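Local coordinates for nitroreductase family protein (Sphingopyxis sp., PDB 7DP1), which reduces nitro groups of dinitroaniline herbicides as an FMN- and NADPH-dependent nitroreductase, at residues A123-Q126 with Q127-R130; C173-E176 with C177-M180; E84-I87 with A88-L92. The protein carries 1 engineered substitution. All coordinates share one frame; numbering follows the deposited sequence.

Contact 1: A123-Q126 with Q127-R130; sequences AQFQ and QNYR. With FMN (flavin mononucleotide), chain C.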
ATOM      1  N   ALA A 123      12.773 -23.656 -13.038  1.00 73.90           N
ATOM      2  CA  ALA A 123      13.191 -22.920 -14.220  1.00 76.19           C
ATOM      3  C   ALA A 123      12.328 -21.690 -14.437  1.00 77.77           C
ATOM      4  O   ALA A 123      12.844 -20.595 -14.670  1.00 82.69           O
ATOM      5  CB  ALA A 123      13.151 -23.830 -15.443  1.00 80.81           C
ATOM      6  N   GLN A 124      11.014 -21.867 -14.359  1.00 73.63           N
ATOM      7  CA  GLN A 124      10.115 -20.737 -14.532  1.00 75.49           C
ATOM      8  C   GLN A 124      10.376 -19.692 -13.452  1.00 71.58           C
ATOM      9  O   GLN A 124      10.444 -18.499 -13.755  1.00 69.42           O
ATOM     10  CB  GLN A 124       8.649 -21.188 -14.508  1.00 82.57           C
ATOM     11  CG  GLN A 124       7.625 -20.082 -14.215  1.00 87.94           C
ATOM     12  CD  GLN A 124       7.627 -18.950 -15.237  1.00 95.02           C
ATOM     13  OE1 GLN A 124       8.156 -19.088 -16.342  1.00100.15           O
ATOM     14  NE2 GLN A 124       7.029 -17.821 -14.866  1.00 94.13           N
ATOM     15  N   PHE A 125      10.571 -20.125 -12.205  1.00 71.24           N
ATOM     16  CA  PHE A 125      10.702 -19.159 -11.106  1.00 69.17           C
ATOM     17  C   PHE A 125      11.913 -18.246 -11.259  1.00 57.90           C
ATOM     18  O   PHE A 125      11.866 -17.071 -10.906  1.00 56.16           O
ATOM     19  CB  PHE A 125      10.809 -19.874  -9.753  1.00 71.80           C
ATOM     20  CG  PHE A 125      11.004 -18.932  -8.584  1.00 71.01           C
ATOM     21  CD1 PHE A 125      12.273 -18.709  -8.061  1.00 76.42           C
ATOM     22  CD2 PHE A 125       9.934 -18.244  -8.038  1.00 71.31           C
ATOM     23  CE1 PHE A 125      12.468 -17.832  -7.002  1.00 77.39           C
ATOM     24  CE2 PHE A 125      10.122 -17.366  -6.969  1.00 72.56           C
ATOM     25  CZ  PHE A 125      11.388 -17.161  -6.455  1.00 74.86           C
ATOM     26  N   GLN A 126      12.978 -18.778 -11.836  1.00 62.00           N
ATOM     27  CA  GLN A 126      14.194 -18.006 -12.049  1.00 62.77           C
ATOM     28  C   GLN A 126      13.988 -16.857 -13.036  1.00 62.10           C
ATOM     29  O   GLN A 126      14.753 -15.897 -13.044  1.00 62.00           O
ATOM     30  CB  GLN A 126      15.319 -18.933 -12.501  1.00 70.87           C
ATOM     31  CG  GLN A 126      15.628 -19.987 -11.453  1.00 79.97           C
ATOM     32  CD  GLN A 126      17.112 -20.237 -11.275  1.00 92.86           C
ATOM     33  OE1 GLN A 126      17.907 -20.000 -12.186  1.00 96.08           O
ATOM     34  NE2 GLN A 126      17.494 -20.709 -10.092  1.00 95.85           N
ATOM     35  N   GLN A 127      12.935 -16.945 -13.842  1.00 66.97           N
ATOM     36  CA  GLN A 127      12.588 -15.888 -14.784  1.00 61.91           C
ATOM     37  C   GLN A 127      12.325 -14.585 -14.035  1.00 57.32           C
ATOM     38  O   GLN A 127      12.448 -13.499 -14.605  1.00 55.95           O
ATOM     39  CB  GLN A 127      11.358 -16.278 -15.601  1.00 62.78           C
ATOM     40  CG  GLN A 127      11.624 -17.333 -16.669  1.00 70.95           C
ATOM     41  CD  GLN A 127      12.242 -16.766 -17.936  1.00 80.12           C
ATOM     42  OE1 GLN A 127      12.725 -15.637 -17.956  1.00 82.95           O
ATOM     43  NE2 GLN A 127      12.233 -17.557 -19.002  1.00 90.62           N
ATOM     44  N   ASN A 128      11.977 -14.701 -12.753  1.00 57.01           N
ATOM     45  CA  ASN A 128      11.767 -13.535 -11.886  1.00 55.00           C
ATOM     46  C   ASN A 128      12.965 -12.601 -11.979  1.00 51.21           C
ATOM     47  O   ASN A 128      12.833 -11.376 -12.008  1.00 50.17           O
ATOM     48  CB  ASN A 128      11.577 -13.952 -10.416  1.00 48.34           C
ATOM     49  CG  ASN A 128      10.122 -14.205 -10.038  1.00 50.74           C
ATOM     50  OD1 ASN A 128       9.418 -13.298  -9.604  1.00 46.02           O
ATOM     51  ND2 ASN A 128       9.686 -15.459 -10.150  1.00 55.04           N
ATOM     52  N   TYR A 129      14.147 -13.195 -12.007  1.00 52.27           N
ATOM     53  CA  TYR A 129      15.366 -12.412 -11.934  1.00 52.56           C
ATOM     54  C   TYR A 129      15.775 -11.849 -13.302  1.00 51.02           C
ATOM     55  O   TYR A 129      16.817 -11.202 -13.424  1.00 43.49           O
ATOM     56  CB  TYR A 129      16.465 -13.257 -11.289  1.00 46.62           C
ATOM     57  CG  TYR A 129      16.086 -13.549  -9.846  1.00 53.19           C
ATOM     58  CD1 TYR A 129      16.048 -12.529  -8.898  1.00 50.17           C
ATOM     59  CD2 TYR A 129      15.716 -14.831  -9.440  1.00 59.55           C
ATOM     60  CE1 TYR A 129      15.672 -12.783  -7.577  1.00 51.19           C
ATOM     61  CE2 TYR A 129      15.344 -15.093  -8.115  1.00 49.03           C
ATOM     62  CZ  TYR A 129      15.330 -14.067  -7.197  1.00 51.08           C
ATOM     63  OH  TYR A 129      14.969 -14.318  -5.894  1.00 55.51           O
ATOM     64  N   ARG A 130      14.915 -12.047 -14.303  1.00 44.80           N
ATOM     65  CA  ARG A 130      14.988 -11.274 -15.535  1.00 52.63           C
ATOM     66  C   ARG A 130      13.740 -10.401 -15.704  1.00 53.90           C
ATOM     67  O   ARG A 130      13.463  -9.907 -16.795  1.00 50.22           O
ATOM     68  CB  ARG A 130      15.091 -12.204 -16.744  1.00 55.68           C
ATOM     69  CG  ARG A 130      15.982 -13.408 -16.566  1.00 68.57           C
ATOM     70  CD  ARG A 130      15.946 -14.282 -17.822  1.00 78.64           C
ATOM     71  NE  ARG A 130      17.197 -14.281 -18.570  1.00 90.82           N
ATOM     72  CZ  ARG A 130      18.245 -15.041 -18.273  1.00 92.65           C
ATOM     73  NH1 ARG A 130      18.195 -15.863 -17.234  1.00 99.10           N
ATOM     74  NH2 ARG A 130      19.341 -14.977 -19.013  1.00 87.61           N
TER
HETATM   75  N1  FMN C 301       4.923 -12.330  -7.999  1.00 38.95           N
HETATM   76  C2  FMN C 301       5.991 -13.092  -8.428  1.00 46.71           C
HETATM   77  O2  FMN C 301       5.838 -13.936  -9.303  1.00 58.50           O
HETATM   78  N3  FMN C 301       7.242 -12.922  -7.881  1.00 46.88           N
HETATM   79  C4  FMN C 301       7.454 -11.986  -6.898  1.00 44.80           C
HETATM   80  O4  FMN C 301       8.598 -11.839  -6.431  1.00 44.87           O
HETATM   81  C4A FMN C 301       6.371 -11.227  -6.456  1.00 43.58           C
HETATM   82  N5  FMN C 301       6.540 -10.285  -5.465  1.00 44.63           N
HETATM   83  C5A FMN C 301       5.483  -9.509  -5.032  1.00 43.62           C
HETATM   84  C6  FMN C 301       5.706  -8.560  -4.038  1.00 44.98           C
HETATM   85  C7  FMN C 301       4.663  -7.776  -3.585  1.00 44.72           C
HETATM   86  C7M FMN C 301       4.878  -6.739  -2.526  1.00 31.08           C
HETATM   87  C8  FMN C 301       3.395  -7.935  -4.124  1.00 40.52           C
HETATM   88  C8M FMN C 301       2.306  -7.039  -3.608  1.00 30.50           C
HETATM   89  C9  FMN C 301       3.162  -8.886  -5.120  1.00 25.55           C
HETATM   90  C9A FMN C 301       4.211  -9.685  -5.579  1.00 32.12           C
HETATM   91  N10 FMN C 301       4.034 -10.643  -6.565  1.00 35.18           N
HETATM   92  C10 FMN C 301       5.106 -11.408  -7.000  1.00 39.64           C
HETATM   93  C1' FMN C 301       2.701 -10.857  -7.210  1.00 29.70           C
HETATM   94  C2' FMN C 301       1.693 -11.640  -6.373  1.00 41.66           C
HETATM   95  O2' FMN C 301       1.971 -13.013  -6.470  1.00 36.80           O
HETATM   96  C3' FMN C 301       0.304 -11.364  -6.937  1.00 30.90           C
HETATM   97  O3' FMN C 301      -0.010 -10.027  -6.608  1.00 30.17           O
HETATM   98  C4' FMN C 301      -0.793 -12.256  -6.362  1.00 44.08           C
HETATM   99  O4' FMN C 301      -0.643 -13.623  -6.700  1.00 40.95           O
HETATM  100  C5' FMN C 301      -2.109 -11.790  -6.938  1.00 40.55           C
HETATM  101  O5' FMN C 301      -2.036 -11.935  -8.335  1.00 40.26           O
HETATM  102  P   FMN C 301      -2.407 -10.645  -9.221  1.00 44.50           P
HETATM  103  O1P FMN C 301      -2.033 -10.919 -10.649  1.00 40.32           O
HETATM  104  O2P FMN C 301      -3.895 -10.368  -9.089  1.00 43.64           O
HETATM  105  O3P FMN C 301      -1.637  -9.452  -8.683  1.00 38.00           O
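N128 turns its side-chain amide back against the last helical turn, and ND2 donates to F125 O at 2.8 Å. The donor lies in the plane of that carbonyl, on a lone pair, and F125 O lies nearly in the amide plane. The same oxygen also takes the backbone N of N128 at 3.0 Å, from above its plane, so two donors fix one acceptor. With ND2 committed, the amide is held with OD1 facing the flavin, where it accepts from FMN N3 at 2.8 Å with a bent N-H...O angle of 135°. Asparagine suits the place because one short amide supplies both a donor and an acceptor. Near the C-terminal part of helix 119-126, i to i+3 (3-10 type) backbone bonds, Q127 N to Q124 O and Y129 N to Q126 O, lead into a 3-10 segment beside the pyrimidine side of the FMN. The F125 ring reaches forward along this turn because CG stands anti to the backbone N (chi1 178°). Its CD2 comes 3.5 Å from N128 ND2, with ring and amide planes 44° apart, while across the ring CE1 meets Y129 CE2 at 4.1 Å, obliquely. Tyrosine combines this apolar rim with a hydroxyl bonded to C177 O, and its ring also packs edge-to-face with W178. One residue before N128, Q127 lays CG 3.4 Å from Q124 O, and the two glutamine side chains cross at about a right angle.

Contact 2: C173-E176 with C177-M180; sequences CPQE and CWAM. With FMN (flavin mononucleotide), chain C.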
ATOM      1  N   CYS A 173       4.719  -6.219 -12.802  1.00 41.51           N
ATOM      2  CA  CYS A 173       4.771  -7.297 -11.841  1.00 37.37           C
ATOM      3  C   CYS A 173       5.521  -6.801 -10.625  1.00 37.15           C
ATOM      4  O   CYS A 173       6.719  -6.558 -10.711  1.00 36.97           O
ATOM      5  CB  CYS A 173       5.481  -8.529 -12.428  1.00 31.88           C
ATOM      6  SG  CYS A 173       5.264 -10.010 -11.375  1.00 43.08           S
ATOM      7  N   PRO A 174       4.827  -6.628  -9.490  1.00 35.50           N
ATOM      8  CA  PRO A 174       5.566  -6.351  -8.255  1.00 32.29           C
ATOM      9  C   PRO A 174       6.396  -7.582  -7.901  1.00 35.20           C
ATOM     10  O   PRO A 174       5.937  -8.699  -8.118  1.00 39.51           O
ATOM     11  CB  PRO A 174       4.464  -6.080  -7.232  1.00 35.90           C
ATOM     12  CG  PRO A 174       3.251  -6.766  -7.796  1.00 30.60           C
ATOM     13  CD  PRO A 174       3.369  -6.722  -9.266  1.00 37.97           C
ATOM     14  N   GLN A 175       7.624  -7.389  -7.433  1.00 31.39           N
ATOM     15  CA  GLN A 175       8.528  -8.521  -7.184  1.00 33.14           C
ATOM     16  C   GLN A 175       9.322  -8.383  -5.898  1.00 36.80           C
ATOM     17  O   GLN A 175      10.256  -7.594  -5.838  1.00 36.91           O
ATOM     18  CB  GLN A 175       9.528  -8.680  -8.317  1.00 31.84           C
ATOM     19  CG  GLN A 175       8.977  -9.104  -9.648  1.00 35.68           C
ATOM     20  CD  GLN A 175      10.108  -9.424 -10.603  1.00 41.89           C
ATOM     21  OE1 GLN A 175      10.740  -8.521 -11.150  1.00 36.74           O
ATOM     22  NE2 GLN A 175      10.395 -10.713 -10.783  1.00 44.32           N
ATOM     23  N   GLU A 176       8.997  -9.190  -4.895  1.00 28.91           N
ATOM     24  CA  GLU A 176       9.779  -9.191  -3.664  1.00 34.34           C
ATOM     25  C   GLU A 176      11.013 -10.069  -3.784  1.00 32.72           C
ATOM     26  O   GLU A 176      11.865 -10.088  -2.891  1.00 37.45           O
ATOM     27  CB  GLU A 176       8.930  -9.670  -2.499  1.00 39.68           C
ATOM     28  CG  GLU A 176       8.437  -8.562  -1.632  1.00 46.38           C
ATOM     29  CD  GLU A 176       7.147  -8.931  -0.921  1.00 50.26           C
ATOM     30  OE1 GLU A 176       6.726 -10.110  -1.002  1.00 42.52           O
ATOM     31  OE2 GLU A 176       6.562  -8.032  -0.289  1.00 51.67           O
ATOM     32  N   CYS A 177      11.100 -10.819  -4.877  1.00 33.79           N
ATOM     33  CA  CYS A 177      12.211 -11.756  -5.048  1.00 39.24           C
ATOM     34  C   CYS A 177      13.579 -11.057  -4.986  1.00 39.99           C
ATOM     35  O   CYS A 177      14.569 -11.647  -4.554  1.00 38.38           O
ATOM     36  CB  CYS A 177      12.065 -12.502  -6.378  1.00 43.38           C
ATOM     37  SG  CYS A 177      12.027 -11.407  -7.819  1.00 54.40           S
ATOM     38  N   TRP A 178      13.617  -9.789  -5.392  1.00 44.14           N
ATOM     39  CA  TRP A 178      14.854  -9.005  -5.383  1.00 42.45           C
ATOM     40  C   TRP A 178      15.368  -8.751  -3.964  1.00 41.74           C
ATOM     41  O   TRP A 178      16.575  -8.582  -3.744  1.00 34.73           O
ATOM     42  CB  TRP A 178      14.636  -7.672  -6.125  1.00 35.60           C
ATOM     43  CG  TRP A 178      14.291  -7.904  -7.587  1.00 37.86           C
ATOM     44  CD1 TRP A 178      13.049  -7.837  -8.157  1.00 29.86           C
ATOM     45  CD2 TRP A 178      15.191  -8.306  -8.632  1.00 32.54           C
ATOM     46  NE1 TRP A 178      13.127  -8.159  -9.491  1.00 43.37           N
ATOM     47  CE2 TRP A 178      14.432  -8.445  -9.808  1.00 42.08           C
ATOM     48  CE3 TRP A 178      16.573  -8.540  -8.687  1.00 36.87           C
ATOM     49  CZ2 TRP A 178      15.002  -8.804 -11.031  1.00 40.77           C
ATOM     50  CZ3 TRP A 178      17.144  -8.910  -9.905  1.00 44.34           C
ATOM     51  CH2 TRP A 178      16.360  -9.036 -11.058  1.00 42.10           C
ATOM     52  N   ALA A 179      14.458  -8.725  -2.995  1.00 35.16           N
ATOM     53  CA  ALA A 179      14.868  -8.517  -1.615  1.00 32.42           C
ATOM     54  C   ALA A 179      15.664  -9.711  -1.077  1.00 36.28           C
ATOM     55  O   ALA A 179      16.324  -9.594  -0.048  1.00 46.82           O
ATOM     56  CB  ALA A 179      13.631  -8.233  -0.719  1.00 28.92           C
ATOM     57  N   MET A 180      15.612 -10.847  -1.773  1.00 36.74           N
ATOM     58  CA  MET A 180      16.482 -11.999  -1.467  1.00 38.48           C
ATOM     59  C   MET A 180      17.967 -11.713  -1.643  1.00 38.07           C
ATOM     60  O   MET A 180      18.803 -12.438  -1.112  1.00 43.18           O
ATOM     61  CB  MET A 180      16.106 -13.209  -2.323  1.00 45.08           C
ATOM     62  CG  MET A 180      14.808 -13.882  -1.898  1.00 49.48           C
ATOM     63  SD  MET A 180      15.063 -14.881  -0.412  1.00 80.11           S
ATOM     64  CE  MET A 180      14.736 -13.697   0.894  1.00 60.91           C
TER
HETATM   65  N1  FMN C 301       4.923 -12.330  -7.999  1.00 38.95           N
HETATM   66  C2  FMN C 301       5.991 -13.092  -8.428  1.00 46.71           C
HETATM   67  O2  FMN C 301       5.838 -13.936  -9.303  1.00 58.50           O
HETATM   68  N3  FMN C 301       7.242 -12.922  -7.881  1.00 46.88           N
HETATM   69  C4  FMN C 301       7.454 -11.986  -6.898  1.00 44.80           C
HETATM   70  O4  FMN C 301       8.598 -11.839  -6.431  1.00 44.87           O
HETATM   71  C4A FMN C 301       6.371 -11.227  -6.456  1.00 43.58           C
HETATM   72  N5  FMN C 301       6.540 -10.285  -5.465  1.00 44.63           N
HETATM   73  C5A FMN C 301       5.483  -9.509  -5.032  1.00 43.62           C
HETATM   74  C6  FMN C 301       5.706  -8.560  -4.038  1.00 44.98           C
HETATM   75  C7  FMN C 301       4.663  -7.776  -3.585  1.00 44.72           C
HETATM   76  C7M FMN C 301       4.878  -6.739  -2.526  1.00 31.08           C
HETATM   77  C8  FMN C 301       3.395  -7.935  -4.124  1.00 40.52           C
HETATM   78  C8M FMN C 301       2.306  -7.039  -3.608  1.00 30.50           C
HETATM   79  C9  FMN C 301       3.162  -8.886  -5.120  1.00 25.55           C
HETATM   80  C9A FMN C 301       4.211  -9.685  -5.579  1.00 32.12           C
HETATM   81  N10 FMN C 301       4.034 -10.643  -6.565  1.00 35.18           N
HETATM   82  C10 FMN C 301       5.106 -11.408  -7.000  1.00 39.64           C
HETATM   83  C1' FMN C 301       2.701 -10.857  -7.210  1.00 29.70           C
HETATM   84  C2' FMN C 301       1.693 -11.640  -6.373  1.00 41.66           C
HETATM   85  O2' FMN C 301       1.971 -13.013  -6.470  1.00 36.80           O
HETATM   86  C3' FMN C 301       0.304 -11.364  -6.937  1.00 30.90           C
HETATM   87  O3' FMN C 301      -0.010 -10.027  -6.608  1.00 30.17           O
HETATM   88  C4' FMN C 301      -0.793 -12.256  -6.362  1.00 44.08           C
HETATM   89  O4' FMN C 301      -0.643 -13.623  -6.700  1.00 40.95           O
HETATM   90  C5' FMN C 301      -2.109 -11.790  -6.938  1.00 40.55           C
HETATM   91  O5' FMN C 301      -2.036 -11.935  -8.335  1.00 40.26           O
HETATM   92  P   FMN C 301      -2.407 -10.645  -9.221  1.00 44.50           P
HETATM   93  O1P FMN C 301      -2.033 -10.919 -10.649  1.00 40.32           O
HETATM   94  O2P FMN C 301      -3.895 -10.368  -9.089  1.00 43.64           O
HETATM   95  O3P FMN C 301      -1.637  -9.452  -8.683  1.00 38.00           O
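This is a local, buried contact in which the end of strand 171-175, an outer strand of the chain's antiparallel sheet, runs into a 3-10 turn that faces the flavin. Its main side-chain bond joins Q175 to W178, three residues on. W178 NE1 donates to Q175 OE1 at 2.9 Å along an almost straight line, 169° at the hydrogen. The oxygen lies close to the indole plane, at the ring edge; amide and ring are nearly perpendicular (88°), and the donor stands well above the amide's own carbonyl plane, not on a lone pair. Q175 reaches this position by holding CG beside its backbone N and extending from there. Glutamine suits the site because its other amide atom, NE2, donates to N128 O, so both polar ends of a buried group are used. C177 places SG between its backbone N and carbonyl carbon (chi1 59°), and the sulfur lies over one face of the W178 ring, displaced toward the rim; a small, polarisable side chain fits here. Within the turn, A179 N closes on E176 O at 2.9 Å, while A179 CB rests 3.4 Å from that oxygen.

The same stretch of chain meets the flavin. P174 sets CB and CG against the benzenoid part, CG 3.4 Å from FMN C9, and the E176 side chain runs alongside C6 and the C7M methyl. Two successive backbone amides then point at the cofactor: E176 N donates to FMN N5 at 2.7 Å, and C177 N to FMN O4 at 3.1 Å. A main-chain N-H directed at N5 is a familiar feature of flavoenzymes, and here it belongs to the FMN site of the nitroreductase fold.

Contact 3: E84-I87 with A88-L92; sequences EYDI and APRGL. Engineered in segment 88-92: A88 (natural residue Tyr).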
ATOM      1  N   GLU A  84      16.847  -9.060   2.722  1.00 38.70           N
ATOM      2  CA  GLU A  84      16.736  -7.729   3.325  1.00 40.27           C
ATOM      3  C   GLU A  84      15.879  -7.787   4.591  1.00 46.96           C
ATOM      4  O   GLU A  84      16.049  -6.986   5.517  1.00 45.98           O
ATOM      5  CB  GLU A  84      16.099  -6.716   2.357  1.00 37.21           C
ATOM      6  CG  GLU A  84      16.964  -6.142   1.276  1.00 42.76           C
ATOM      7  CD  GLU A  84      18.014  -5.161   1.790  1.00 51.91           C
ATOM      8  OE1 GLU A  84      19.071  -5.630   2.251  1.00 52.15           O
ATOM      9  OE2 GLU A  84      17.791  -3.928   1.724  1.00 48.49           O
ATOM     10  N   TYR A  85      14.949  -8.736   4.601  1.00 47.15           N
ATOM     11  CA  TYR A  85      13.977  -8.905   5.680  1.00 48.28           C
ATOM     12  C   TYR A  85      13.275 -10.245   5.473  1.00 47.23           C
ATOM     13  O   TYR A  85      13.646 -11.004   4.585  1.00 53.45           O
ATOM     14  CB  TYR A  85      12.964  -7.766   5.680  1.00 38.60           C
ATOM     15  CG  TYR A  85      12.313  -7.577   4.325  1.00 43.03           C
ATOM     16  CD1 TYR A  85      11.195  -8.325   3.957  1.00 44.08           C
ATOM     17  CD2 TYR A  85      12.824  -6.663   3.405  1.00 38.23           C
ATOM     18  CE1 TYR A  85      10.602  -8.159   2.708  1.00 47.59           C
ATOM     19  CE2 TYR A  85      12.232  -6.490   2.158  1.00 41.11           C
ATOM     20  CZ  TYR A  85      11.124  -7.244   1.817  1.00 41.84           C
ATOM     21  OH  TYR A  85      10.535  -7.089   0.581  1.00 31.82           O
ATOM     22  N   ASP A  86      12.238 -10.514   6.253  1.00 47.59           N
ATOM     23  CA  ASP A  86      11.425 -11.717   6.067  1.00 47.77           C
ATOM     24  C   ASP A  86      10.336 -11.487   5.026  1.00 51.96           C
ATOM     25  O   ASP A  86       9.371 -10.742   5.280  1.00 46.56           O
ATOM     26  CB  ASP A  86      10.778 -12.119   7.387  1.00 52.24           C
ATOM     27  CG  ASP A  86      11.740 -12.806   8.309  1.00 67.69           C
ATOM     28  OD1 ASP A  86      12.865 -13.107   7.872  1.00 75.13           O
ATOM     29  OD2 ASP A  86      11.383 -13.027   9.481  1.00 73.91           O
ATOM     30  N   ILE A  87      10.479 -12.117   3.860  1.00 44.53           N
ATOM     31  CA  ILE A  87       9.514 -11.903   2.780  1.00 51.05           C
ATOM     32  C   ILE A  87       8.178 -12.540   3.148  1.00 55.07           C
ATOM     33  O   ILE A  87       7.150 -11.863   3.248  1.00 52.21           O
ATOM     34  CB  ILE A  87      10.022 -12.477   1.445  1.00 49.52           C
ATOM     35  CG1 ILE A  87      11.355 -11.819   1.066  1.00 54.98           C
ATOM     36  CG2 ILE A  87       8.988 -12.274   0.346  1.00 47.14           C
ATOM     37  CD1 ILE A  87      11.849 -12.170  -0.335  1.00 60.40           C
ATOM     38  N   ALA A  88       8.192 -13.848   3.351  1.00 49.19           N
ATOM     39  CA  ALA A  88       7.044 -14.521   3.935  1.00 51.07           C
ATOM     40  C   ALA A  88       7.204 -14.505   5.448  1.00 55.51           C
ATOM     41  O   ALA A  88       8.323 -14.607   5.947  1.00 56.35           O
ATOM     42  CB  ALA A  88       6.915 -15.941   3.410  1.00 59.73           C
ATOM     43  N   PRO A  89       6.098 -14.338   6.188  1.00 56.39           N
ATOM     44  CA  PRO A  89       6.220 -14.418   7.647  1.00 59.96           C
ATOM     45  C   PRO A  89       6.703 -15.813   8.042  1.00 66.90           C
ATOM     46  O   PRO A  89       6.188 -16.812   7.531  1.00 64.19           O
ATOM     47  CB  PRO A  89       4.796 -14.151   8.142  1.00 65.72           C
ATOM     48  CG  PRO A  89       4.116 -13.439   7.007  1.00 60.67           C
ATOM     49  CD  PRO A  89       4.739 -13.979   5.751  1.00 59.25           C
ATOM     50  N   ARG A  90       7.703 -15.886   8.912  1.00 66.49           N
ATOM     51  CA  ARG A  90       8.150 -17.187   9.393  1.00 78.93           C
ATOM     52  C   ARG A  90       7.084 -17.849  10.248  1.00 82.93           C
ATOM     53  O   ARG A  90       6.598 -17.258  11.212  1.00 79.83           O
ATOM     54  CB  ARG A  90       9.461 -17.060  10.175  1.00 83.92           C
ATOM     55  CG  ARG A  90      10.705 -16.911   9.301  1.00 86.84           C
ATOM     56  CD  ARG A  90      11.954 -17.128  10.140  1.00 95.16           C
ATOM     57  NE  ARG A  90      11.984 -16.188  11.259  1.00101.33           N
ATOM     58  CZ  ARG A  90      12.574 -14.999  11.232  1.00102.25           C
ATOM     59  NH1 ARG A  90      12.529 -14.210  12.300  1.00100.86           N
ATOM     60  NH2 ARG A  90      13.229 -14.609  10.149  1.00103.87           N
ATOM     61  N   GLY A  91       6.727 -19.079   9.889  1.00 87.62           N
ATOM     62  CA  GLY A  91       5.681 -19.795  10.595  1.00 93.74           C
ATOM     63  C   GLY A  91       4.313 -19.417  10.065  1.00 90.80           C
ATOM     64  O   GLY A  91       3.317 -19.496  10.786  1.00 94.12           O
ATOM     65  N   LEU A  92       4.266 -18.999   8.803  1.00 88.64           N
ATOM     66  CA  LEU A  92       3.000 -18.689   8.154  1.00 76.58           C
ATOM     67  C   LEU A  92       2.019 -19.869   8.169  1.00 76.73           C
ATOM     68  O   LEU A  92       2.285 -20.938   7.617  1.00 79.42           O
ATOM     69  CB  LEU A  92       3.267 -18.233   6.722  1.00 69.59           C
ATOM     70  CG  LEU A  92       2.110 -17.682   5.895  1.00 66.46           C
ATOM     71  CD1 LEU A  92       1.517 -16.458   6.569  1.00 54.48           C
ATOM     72  CD2 LEU A  92       2.600 -17.366   4.487  1.00 62.39           C
TER
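With CG beside its backbone N (chi1 -77°), D86 sends its carboxylate across the bend toward R90, whose chain leaves the backbone in the same sense and then folds at chi3 (-57°) to bring the guanidinium back. The two meet as a salt bridge between OD2 of D86 and NH2 of R90. The exact place of OD2 is doubtful, and the modelled separation is best not taken literally. As modelled, the carboxylate and guanidinium planes are 88° apart and the side chains cross at about a right angle. R90 is exposed and D86 partly exposed at the surface, where a charged pair can form without the cost of burial.

The loop that carries them joins helix 60-74 to helix 96-109 and has no regular secondary structure. Its return is made by a type II beta turn from P89 to L92, with R90 and G91 at the two corners: R90 is extended, and G91 has a positive phi, a conformation in which a side chain would press on the preceding carbonyl. The closing bond, L92 N to P89 O, is weak at 3.2 Å. A88 is an engineered alanine, tyrosine in the natural sequence, and rests on R100 of helix 96-109. I87 turns its branched side chain toward E176 and M180, about 7 Å from FMN, while its carbonyl accepts from Q150 NE2 of the second subunit.

Contact 2 is the buried one, contact 1 is partly buried, and contact 3 lies at the surface, beside the second subunit. Contacts 1 and 2 hold the same cofactor: the asparagine side chain of 127-130 meets the pyrimidine ring, while backbone amides of 173-180 serve N5 and O4. Their turns are also tied to each other directly, by side-chain-to-backbone bonds running in both directions. Contact 3 reaches contact 2 through a backbone bond, A179 O to E84 N, and apolar packing of I87 on M180, but does not touch contact 1. The side-chain bonds across the contacts differ accordingly: neutral amide and indole groups in contacts 1 and 2, a salt bridge in contact 3.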